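Local coordinates for flavin adenine dinucleotide synthase (PDB 2WSI), which catalyses the adenylation of flavin mononucleotide with ATP, yielding the coenzyme flavin adenine dinucleotide and diphosphate, at residues S50-G62 with F97-Q109. Residues are numbered along the deposited sequence; the frame is centred on the assembly and turned at random.
Sequences SPLNGEISFSYNG and FPMQRLPTVFIDQ. With FAD (flavin-adenine dinucleotide), chain C.
The Phe-106 ring meets Tyr-60 and Asn-61 obliquely: its CD1 comes 3.3 Å from Tyr-60 O, its CE1 lies near Asn-61 CA and CB, and Asp-108 N sits above the centre of one face. Against the adenine of FAD, Asn-61 CB lies 3.6 Å from C6A. Thr-104 CG2 approaches the Tyr-60 ring obliquely and packs 3.5 Å from Tyr-60 CB. The Gln-100 amide is another flat group. With chi1 at 65°, CG stands between backbone N and carbonyl carbon, and the extended chain lets NE2 donate hydrogen bonds to Leu-52 O at 3.0 Å and Arg-101 O at 3.1 Å. Both acceptors lie close to the amide plane, so the two bonds fix its rotation; NE2 itself stands above the carbonyl plane of Leu-52. A leucine in place of Gln-100 would probably leave Leu-52 O and Arg-101 O without their shared donor. Leu-52 CD1 meets Pro-98 CG at 3.8 Å, the side chains crossing at about a right angle, and Pro-103 CG lies against Leu-52 O and Gly-54 CA. Three backbone hydrogen bonds tie the parallel strands: Phe-58 N to Pro-103 O, Val-105 N to Phe-58 O and Tyr-60 N to Val-105 O. Their C-terminal end receives the adenine: Ile-107 N gives a nearly straight 2.9 Å bond to N1A, Ile-107 O accepts from N6A, and Ser-59 O accepts a hydrogen bond from the ribose O2B. Strands 56-59 and 102-106, joined through helix 64-87, form a right-handed beta-alpha-beta crossover as neighbours within the mixed sheet, between strands 160-162 and 129-133; Phe-58 meets Tyr-73 of that helix edge-to-face, while Val-105 and Ser-57 pack against helix 144-154.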
ATOM      1  N   SER A  50     -18.256   7.474   6.329  1.00 18.52           N
ATOM      2  CA  SER A  50     -18.481   6.879   5.002  1.00 12.32           C
ATOM      3  C   SER A  50     -17.198   6.781   4.203  1.00  9.12           C
ATOM      4  O   SER A  50     -16.456   7.757   4.082  1.00 11.72           O
ATOM      5  CB  SER A  50     -19.468   7.712   4.205  1.00 18.99           C
ATOM      6  OG  SER A  50     -19.417   7.331   2.841  1.00 16.90           O
ATOM      7  N   PRO A  51     -16.929   5.611   3.609  1.00 10.89           N
ATOM      8  CA  PRO A  51     -15.735   5.508   2.755  1.00 12.20           C
ATOM      9  C   PRO A  51     -15.973   6.002   1.313  1.00 16.65           C
ATOM     10  O   PRO A  51     -15.067   5.968   0.497  1.00 15.43           O
ATOM     11  CB  PRO A  51     -15.450   4.012   2.739  1.00 13.40           C
ATOM     12  CG  PRO A  51     -16.810   3.370   2.934  1.00 13.74           C
ATOM     13  CD  PRO A  51     -17.625   4.325   3.770  1.00 18.39           C
ATOM     14  N   LEU A  52     -17.180   6.458   1.010  1.00 12.17           N
ATOM     15  CA  LEU A  52     -17.494   6.853  -0.362  1.00 22.65           C
ATOM     16  C   LEU A  52     -17.676   8.357  -0.549  1.00 18.29           C
ATOM     17  O   LEU A  52     -17.240   8.917  -1.555  1.00 16.53           O
ATOM     18  CB  LEU A  52     -18.735   6.128  -0.848  1.00 13.75           C
ATOM     19  CG  LEU A  52     -18.631   4.605  -0.977  1.00 27.31           C
ATOM     20  CD1 LEU A  52     -20.010   3.984  -1.139  1.00 30.57           C
ATOM     21  CD2 LEU A  52     -17.735   4.212  -2.117  1.00 20.07           C
ATOM     22  N   ASN A  53     -18.267   9.027   0.424  1.00 13.16           N
ATOM     23  CA  ASN A  53     -18.827  10.357   0.138  1.00 15.82           C
ATOM     24  C   ASN A  53     -17.849  11.507   0.349  1.00 14.26           C
ATOM     25  O   ASN A  53     -18.186  12.682   0.108  1.00 13.10           O
ATOM     26  CB  ASN A  53     -20.130  10.564   0.922  1.00 14.25           C
ATOM     27  CG  ASN A  53     -19.906  10.619   2.431  1.00 19.78           C
ATOM     28  OD1 ASN A  53     -18.774  10.609   2.904  1.00 15.77           O
ATOM     29  ND2 ASN A  53     -20.989  10.643   3.190  1.00 15.59           N
ATOM     30  N   GLY A  54     -16.634  11.174   0.785  1.00 12.08           N
ATOM     31  CA  GLY A  54     -15.605  12.171   0.998  1.00 16.40           C
ATOM     32  C   GLY A  54     -15.253  12.427   2.459  1.00 11.88           C
ATOM     33  O   GLY A  54     -14.326  13.183   2.730  1.00 10.75           O
ATOM     34  N   GLU A  55     -15.984  11.827   3.390  1.00  6.23           N
ATOM     35  CA  GLU A  55     -15.654  11.991   4.807  1.00  9.38           C
ATOM     36  C   GLU A  55     -14.273  11.413   5.042  1.00 13.41           C
ATOM     37  O   GLU A  55     -13.522  11.883   5.911  1.00  9.52           O
ATOM     38  CB  GLU A  55     -16.654  11.265   5.725  1.00 12.22           C
ATOM     39  CG  GLU A  55     -18.041  11.875   5.720  1.00 17.74           C
ATOM     40  CD  GLU A  55     -19.046  11.098   6.580  1.00 19.91           C
ATOM     41  OE1 GLU A  55     -18.636  10.208   7.331  1.00 17.42           O
ATOM     42  OE2 GLU A  55     -20.253  11.377   6.507  1.00 30.21           O
ATOM     43  N   ILE A  56     -13.963  10.373   4.280  1.00  6.99           N
ATOM     44  CA  ILE A  56     -12.659   9.726   4.365  1.00  8.11           C
ATOM     45  C   ILE A  56     -11.915   9.907   3.064  1.00 10.96           C
ATOM     46  O   ILE A  56     -12.446   9.560   2.022  1.00  8.54           O
ATOM     47  CB  ILE A  56     -12.781   8.209   4.571  1.00 11.39           C
ATOM     48  CG1 ILE A  56     -13.542   7.870   5.861  1.00 10.43           C
ATOM     49  CG2 ILE A  56     -11.391   7.580   4.688  1.00  9.22           C
ATOM     50  CD1 ILE A  56     -13.770   6.384   6.017  1.00 11.97           C
ATOM     51  N   SER A  57     -10.667  10.370   3.132  1.00  7.15           N
ATOM     52  CA  SER A  57      -9.788  10.302   1.983  1.00  9.71           C
ATOM     53  C   SER A  57      -8.682   9.279   2.236  1.00 13.01           C
ATOM     54  O   SER A  57      -8.199   9.140   3.352  1.00  7.09           O
ATOM     55  CB  SER A  57      -9.131  11.640   1.730  1.00 15.25           C
ATOM     56  OG  SER A  57      -8.411  11.564   0.527  1.00 22.27           O
ATOM     57  N   PHE A  58      -8.304   8.560   1.198  1.00 11.86           N
ATOM     58  CA  PHE A  58      -7.254   7.543   1.292  1.00  7.53           C
ATOM     59  C   PHE A  58      -5.924   8.187   0.871  1.00 12.39           C
ATOM     60  O   PHE A  58      -5.803   8.692  -0.263  1.00  8.13           O
ATOM     61  CB  PHE A  58      -7.611   6.377   0.351  1.00  8.99           C
ATOM     62  CG  PHE A  58      -6.779   5.154   0.575  1.00  8.90           C
ATOM     63  CD1 PHE A  58      -7.285   4.094   1.292  1.00 11.20           C
ATOM     64  CD2 PHE A  58      -5.483   5.083   0.085  1.00  8.63           C
ATOM     65  CE1 PHE A  58      -6.503   2.958   1.545  1.00 11.06           C
ATOM     66  CE2 PHE A  58      -4.682   3.963   0.335  1.00 11.92           C
ATOM     67  CZ  PHE A  58      -5.187   2.905   1.062  1.00 13.96           C
ATOM     68  N   SER A  59      -4.928   8.219   1.769  1.00 12.52           N
ATOM     69  CA  SER A  59      -3.614   8.739   1.357  1.00  8.87           C
ATOM     70  C   SER A  59      -2.817   7.645   0.660  1.00 15.08           C
ATOM     71  O   SER A  59      -2.476   6.613   1.237  1.00 10.71           O
ATOM     72  CB  SER A  59      -2.809   9.380   2.506  1.00 14.44           C
ATOM     73  OG  SER A  59      -2.562   8.461   3.560  1.00 19.78           O
ATOM     74  N   TYR A  60      -2.521   7.889  -0.602  1.00  9.18           N
ATOM     75  CA  TYR A  60      -1.916   6.875  -1.447  1.00  9.29           C
ATOM     76  C   TYR A  60      -0.668   7.450  -2.122  1.00 14.17           C
ATOM     77  O   TYR A  60      -0.727   8.523  -2.726  1.00  8.06           O
ATOM     78  CB  TYR A  60      -2.926   6.472  -2.510  1.00  7.75           C
ATOM     79  CG  TYR A  60      -2.448   5.398  -3.461  1.00 10.76           C
ATOM     80  CD1 TYR A  60      -2.128   4.124  -2.991  1.00  9.56           C
ATOM     81  CD2 TYR A  60      -2.344   5.643  -4.836  1.00 12.65           C
ATOM     82  CE1 TYR A  60      -1.703   3.127  -3.849  1.00  9.98           C
ATOM     83  CE2 TYR A  60      -1.923   4.657  -5.700  1.00  9.21           C
ATOM     84  CZ  TYR A  60      -1.599   3.389  -5.199  1.00 12.43           C
ATOM     85  OH  TYR A  60      -1.188   2.358  -6.007  1.00  8.53           O
ATOM     86  N   ASN A  61       0.443   6.720  -2.063  1.00 12.57           N
ATOM     87  CA  ASN A  61       1.690   7.172  -2.699  1.00 12.41           C
ATOM     88  C   ASN A  61       2.298   6.065  -3.570  1.00 13.17           C
ATOM     89  O   ASN A  61       3.442   6.177  -4.013  1.00 12.44           O
ATOM     90  CB  ASN A  61       2.719   7.634  -1.659  1.00 13.06           C
ATOM     91  CG  ASN A  61       3.156   6.500  -0.724  1.00 19.04           C
ATOM     92  OD1 ASN A  61       2.719   5.355  -0.857  1.00 13.63           O
ATOM     93  ND2 ASN A  61       4.020   6.824   0.231  1.00 21.55           N
ATOM     94  N   GLY A  62       1.509   5.026  -3.851  1.00 10.17           N
ATOM     95  CA  GLY A  62       1.945   3.979  -4.763  1.00 10.15           C
ATOM     96  C   GLY A  62       2.939   2.994  -4.152  1.00 10.11           C
ATOM     97  O   GLY A  62       3.343   2.031  -4.812  1.00 11.58           O
ATOM     98  N   PHE A  97     -24.224  -0.952  -6.870  1.00 34.11           N
ATOM     99  CA  PHE A  97     -23.006  -0.325  -6.345  1.00 32.27           C
ATOM    100  C   PHE A  97     -22.851   1.053  -6.977  1.00 27.59           C
ATOM    101  O   PHE A  97     -23.045   1.205  -8.187  1.00 27.19           O
ATOM    102  CB  PHE A  97     -21.788  -1.201  -6.640  1.00 25.43           C
ATOM    103  CG  PHE A  97     -20.577  -0.844  -5.830  1.00 28.21           C
ATOM    104  CD1 PHE A  97     -20.309  -1.502  -4.626  1.00 25.95           C
ATOM    105  CD2 PHE A  97     -19.696   0.146  -6.268  1.00 22.99           C
ATOM    106  CE1 PHE A  97     -19.197  -1.178  -3.866  1.00 20.76           C
ATOM    107  CE2 PHE A  97     -18.561   0.468  -5.515  1.00 20.01           C
ATOM    108  CZ  PHE A  97     -18.322  -0.201  -4.298  1.00 21.62           C
ATOM    109  N   PRO A  98     -22.532   2.073  -6.164  1.00 19.86           N
ATOM    110  CA  PRO A  98     -22.552   3.435  -6.724  1.00 24.41           C
ATOM    111  C   PRO A  98     -21.494   3.623  -7.804  1.00 28.04           C
ATOM    112  O   PRO A  98     -20.389   3.080  -7.689  1.00 19.55           O
ATOM    113  CB  PRO A  98     -22.234   4.347  -5.527  1.00 29.08           C
ATOM    114  CG  PRO A  98     -21.917   3.465  -4.377  1.00 34.28           C
ATOM    115  CD  PRO A  98     -22.134   2.029  -4.745  1.00 28.43           C
ATOM    116  N   MET A  99     -21.831   4.383  -8.846  1.00 30.49           N
ATOM    117  CA  MET A  99     -20.882   4.645  -9.918  1.00 27.92           C
ATOM    118  C   MET A  99     -20.140   5.950  -9.610  1.00 26.07           C
ATOM    119  O   MET A  99     -20.643   7.041  -9.859  1.00 26.11           O
ATOM    120  CB  MET A  99     -21.596   4.699 -11.281  1.00 26.29           C
ATOM    121  CG  MET A  99     -20.645   4.707 -12.495  1.00 28.19           C
ATOM    122  SD  MET A  99     -19.999   3.102 -13.097  1.00 24.76           S
ATOM    123  CE  MET A  99     -21.383   2.341 -13.935  1.00 34.07           C
ATOM    124  N   GLN A 100     -18.940   5.816  -9.059  1.00 18.85           N
ATOM    125  CA  GLN A 100     -18.148   6.944  -8.605  1.00 16.74           C
ATOM    126  C   GLN A 100     -16.682   6.534  -8.404  1.00 20.94           C
ATOM    127  O   GLN A 100     -16.329   5.367  -8.556  1.00 14.10           O
ATOM    128  CB  GLN A 100     -18.690   7.451  -7.266  1.00 22.69           C
ATOM    129  CG  GLN A 100     -18.545   6.420  -6.134  1.00 20.62           C
ATOM    130  CD  GLN A 100     -18.738   7.052  -4.777  1.00 22.34           C
ATOM    131  OE1 GLN A 100     -19.844   7.055  -4.253  1.00 22.30           O
ATOM    132  NE2 GLN A 100     -17.658   7.619  -4.207  1.00 19.63           N
ATOM    133  N   ARG A 101     -15.850   7.498  -8.016  1.00 17.63           N
ATOM    134  CA  ARG A 101     -14.430   7.241  -7.756  1.00 12.54           C
ATOM    135  C   ARG A 101     -14.121   7.376  -6.259  1.00 17.10           C
ATOM    136  O   ARG A 101     -14.856   8.034  -5.526  1.00 16.30           O
ATOM    137  CB  ARG A 101     -13.577   8.221  -8.565  1.00 19.31           C
ATOM    138  CG  ARG A 101     -13.929   8.191 -10.060  1.00 20.58           C
ATOM    139  CD  ARG A 101     -12.947   8.952 -10.910  1.00 25.64           C
ATOM    140  NE  ARG A 101     -13.005  10.376 -10.621  1.00 24.91           N
ATOM    141  CZ  ARG A 101     -12.274  11.303 -11.234  1.00 35.29           C
ATOM    142  NH1 ARG A 101     -11.425  10.965 -12.201  1.00 34.35           N
ATOM    143  NH2 ARG A 101     -12.411  12.574 -10.887  1.00 32.02           N
ATOM    144  N   LEU A 102     -13.042   6.731  -5.816  1.00 13.59           N
ATOM    145  CA  LEU A 102     -12.667   6.696  -4.400  1.00 10.88           C
ATOM    146  C   LEU A 102     -11.802   7.910  -4.054  1.00 12.89           C
ATOM    147  O   LEU A 102     -10.751   8.106  -4.647  1.00  9.57           O
ATOM    148  CB  LEU A 102     -11.850   5.425  -4.119  1.00 10.22           C
ATOM    149  CG  LEU A 102     -11.709   5.084  -2.636  1.00 13.92           C
ATOM    150  CD1 LEU A 102     -13.055   4.626  -2.083  1.00  9.30           C
ATOM    151  CD2 LEU A 102     -10.665   3.981  -2.425  1.00 12.73           C
ATOM    152  N   PRO A 103     -12.232   8.720  -3.086  1.00 11.10           N
ATOM    153  CA  PRO A 103     -11.449   9.928  -2.821  1.00 12.42           C
ATOM    154  C   PRO A 103     -10.063   9.606  -2.272  1.00 15.65           C
ATOM    155  O   PRO A 103      -9.943   8.880  -1.281  1.00 10.09           O
ATOM    156  CB  PRO A 103     -12.263  10.667  -1.755  1.00 13.33           C
ATOM    157  CG  PRO A 103     -13.632  10.066  -1.804  1.00 20.41           C
ATOM    158  CD  PRO A 103     -13.482   8.663  -2.297  1.00 16.83           C
ATOM    159  N   THR A 104      -9.044  10.194  -2.886  1.00  9.91           N
ATOM    160  CA  THR A 104      -7.676   9.773  -2.654  1.00 10.61           C
ATOM    161  C   THR A 104      -6.801  11.009  -2.687  1.00 12.11           C
ATOM    162  O   THR A 104      -7.103  11.961  -3.409  1.00  8.75           O
ATOM    163  CB  THR A 104      -7.219   8.764  -3.746  1.00 11.92           C
ATOM    164  OG1 THR A 104      -8.089   7.619  -3.741  1.00 16.36           O
ATOM    165  CG2 THR A 104      -5.744   8.309  -3.526  1.00  9.55           C
ATOM    166  N   VAL A 105      -5.727  11.008  -1.897  1.00  9.23           N
ATOM    167  CA  VAL A 105      -4.831  12.152  -1.862  1.00 11.36           C
ATOM    168  C   VAL A 105      -3.405  11.681  -2.045  1.00 14.44           C
ATOM    169  O   VAL A 105      -2.994  10.748  -1.363  1.00  8.87           O
ATOM    170  CB  VAL A 105      -4.941  12.942  -0.533  1.00 16.26           C
ATOM    171  CG1 VAL A 105      -5.001  12.002   0.649  1.00 17.67           C
ATOM    172  CG2 VAL A 105      -3.749  13.901  -0.369  1.00 14.51           C
ATOM    173  N   PHE A 106      -2.673  12.320  -2.966  1.00  7.23           N
ATOM    174  CA  PHE A 106      -1.280  11.994  -3.230  1.00 12.52           C
ATOM    175  C   PHE A 106      -0.486  13.273  -3.109  1.00 13.78           C
ATOM    176  O   PHE A 106      -0.766  14.245  -3.815  1.00 14.21           O
ATOM    177  CB  PHE A 106      -1.094  11.436  -4.645  1.00 12.59           C
ATOM    178  CG  PHE A 106       0.365  11.238  -5.036  1.00 13.15           C
ATOM    179  CD1 PHE A 106       1.275  10.687  -4.137  1.00 13.57           C
ATOM    180  CD2 PHE A 106       0.813  11.600  -6.303  1.00 20.59           C
ATOM    181  CE1 PHE A 106       2.602  10.492  -4.490  1.00 20.36           C
ATOM    182  CE2 PHE A 106       2.161  11.418  -6.667  1.00 19.88           C
ATOM    183  CZ  PHE A 106       3.044  10.864  -5.757  1.00 20.84           C
ATOM    184  N   ILE A 107       0.506  13.290  -2.228  1.00 16.95           N
ATOM    185  CA  ILE A 107       1.349  14.474  -2.150  1.00 16.89           C
ATOM    186  C   ILE A 107       2.536  14.265  -3.071  1.00 22.01           C
ATOM    187  O   ILE A 107       3.384  13.404  -2.824  1.00 14.50           O
ATOM    188  CB  ILE A 107       1.777  14.803  -0.717  1.00 19.56           C
ATOM    189  CG1 ILE A 107       0.550  14.891   0.206  1.00 13.26           C
ATOM    190  CG2 ILE A 107       2.566  16.129  -0.699  1.00 21.56           C
ATOM    191  CD1 ILE A 107      -0.533  15.914  -0.270  1.00 13.64           C
ATOM    192  N   ASP A 108       2.557  15.021  -4.169  1.00 18.16           N
ATOM    193  CA  ASP A 108       3.645  14.955  -5.133  1.00 16.55           C
ATOM    194  C   ASP A 108       4.700  15.991  -4.769  1.00 26.06           C
ATOM    195  O   ASP A 108       4.370  17.137  -4.474  1.00 28.89           O
ATOM    196  CB  ASP A 108       3.116  15.230  -6.536  1.00 22.80           C
ATOM    197  CG  ASP A 108       4.093  14.830  -7.626  1.00 30.67           C
ATOM    198  OD1 ASP A 108       4.950  13.961  -7.377  1.00 27.39           O
ATOM    199  OD2 ASP A 108       3.989  15.376  -8.746  1.00 27.99           O
ATOM    200  N   GLN A 109       5.971  15.596  -4.813  1.00 22.51           N
ATOM    201  CA  GLN A 109       7.063  16.475  -4.402  1.00 28.93           C
ATOM    202  C   GLN A 109       8.131  16.556  -5.494  1.00 26.43           C
ATOM    203  O   GLN A 109       8.117  15.768  -6.433  1.00 26.07           O
ATOM    204  CB  GLN A 109       7.632  15.974  -3.076  1.00 24.81           C
ATOM    205  CG  GLN A 109       6.511  15.645  -2.074  1.00 26.23           C
ATOM    206  CD  GLN A 109       7.021  15.038  -0.768  1.00 36.06           C
ATOM    207  OE1 GLN A 109       7.330  13.845  -0.695  1.00 39.21           O
ATOM    208  NE2 GLN A 109       7.097  15.859   0.271  1.00 33.09           N
TER
HETATM  209  PA  FAD C2762       5.790   7.070   5.056  1.00 25.11           P
HETATM  210  O1A FAD C2762       6.878   6.852   4.041  1.00 25.55           O
HETATM  211  O2A FAD C2762       5.660   8.527   5.406  1.00 38.25           O
HETATM  212  O5B FAD C2762       4.367   6.422   4.626  1.00 20.66           O
HETATM  213  C5B FAD C2762       3.384   6.227   5.626  1.00 16.98           C
HETATM  214  C4B FAD C2762       2.001   6.401   4.991  1.00 15.06           C
HETATM  215  O4B FAD C2762       1.735   7.768   4.814  1.00 19.87           O
HETATM  216  C3B FAD C2762       1.932   5.780   3.609  1.00 16.45           C
HETATM  217  O3B FAD C2762       1.547   4.430   3.665  1.00 14.93           O
HETATM  218  C2B FAD C2762       0.879   6.639   2.934  1.00 12.69           C
HETATM  219  O2B FAD C2762      -0.417   6.182   3.260  1.00 16.97           O
HETATM  220  C1B FAD C2762       1.103   7.987   3.566  1.00 16.42           C
HETATM  221  N9A FAD C2762       2.013   8.758   2.703  1.00 18.03           N
HETATM  222  C8A FAD C2762       3.376   8.881   2.794  1.00 23.63           C
HETATM  223  N7A FAD C2762       3.809   9.706   1.801  1.00 14.64           N
HETATM  224  C5A FAD C2762       2.723  10.080   1.075  1.00 19.71           C
HETATM  225  C6A FAD C2762       2.571  10.883  -0.037  1.00 15.26           C
HETATM  226  N6A FAD C2762       3.610  11.499  -0.631  1.00 15.88           N
HETATM  227  N1A FAD C2762       1.310  11.087  -0.518  1.00 13.01           N
HETATM  228  C2A FAD C2762       0.200  10.507   0.061  1.00 15.73           C
HETATM  229  N3A FAD C2762       0.362   9.676   1.145  1.00 15.74           N
HETATM  230  C4A FAD C2762       1.603   9.503   1.648  1.00 16.27           C
HETATM  231  N1  FAD C2762       3.171  12.415  12.395  1.00 23.68           N
HETATM  232  C2  FAD C2762       2.999  12.910  13.662  1.00 23.88           C
HETATM  233  O2  FAD C2762       3.946  12.945  14.447  1.00 30.53           O
HETATM  234  N3  FAD C2762       1.769  13.371  14.059  1.00 26.86           N
HETATM  235  C4  FAD C2762       0.697  13.350  13.193  1.00 28.00           C
HETATM  236  O4  FAD C2762      -0.383  13.771  13.620  1.00 24.47           O
HETATM  237  C4X FAD C2762       0.866  12.849  11.899  1.00 18.42           C
HETATM  238  N5  FAD C2762      -0.187  12.803  10.989  1.00 21.16           N
HETATM  239  C5X FAD C2762      -0.001  12.296   9.718  1.00 18.24           C
HETATM  240  C6  FAD C2762      -1.050  12.246   8.799  1.00 16.27           C
HETATM  241  C7  FAD C2762      -0.826  11.756   7.510  1.00 14.18           C
HETATM  242  C7M FAD C2762      -1.930  11.701   6.494  1.00 16.31           C
HETATM  243  C8  FAD C2762       0.439  11.303   7.157  1.00 21.91           C
HETATM  244  C8M FAD C2762       0.691  10.749   5.787  1.00 21.95           C
HETATM  245  C9  FAD C2762       1.473  11.344   8.075  1.00 21.88           C
HETATM  246  C9A FAD C2762       1.266  11.846   9.345  1.00 23.12           C
HETATM  247  N10 FAD C2762       2.320  11.892  10.234  1.00 24.68           N
HETATM  248  C10 FAD C2762       2.114  12.369  11.513  1.00 24.87           C
HETATM  249  C1' FAD C2762       3.669  11.368   9.820  1.00 26.69           C
HETATM  250  C2' FAD C2762       3.775   9.857  10.118  1.00 21.38           C
HETATM  251  O2' FAD C2762       3.424   9.519  11.439  1.00 25.97           O
HETATM  252  C3' FAD C2762       5.161   9.289   9.825  1.00 28.60           C
HETATM  253  O3' FAD C2762       6.067   9.750  10.798  1.00 25.46           O
HETATM  254  C4' FAD C2762       5.633   9.700   8.442  1.00 29.94           C
HETATM  255  O4' FAD C2762       4.614   9.466   7.493  1.00 26.79           O
HETATM  256  C5' FAD C2762       6.863   8.888   8.034  1.00 27.30           C
HETATM  257  O5' FAD C2762       6.665   7.534   8.394  1.00 38.05           O
HETATM  258  P   FAD C2762       7.128   6.342   7.413  1.00 34.15           P
HETATM  259  O1P FAD C2762       8.417   6.728   6.726  1.00 31.74           O
HETATM  260  O2P FAD C2762       7.169   5.032   8.168  1.00 31.53           O
HETATM  261  O3P FAD C2762       5.990   6.123   6.316  1.00 31.54           O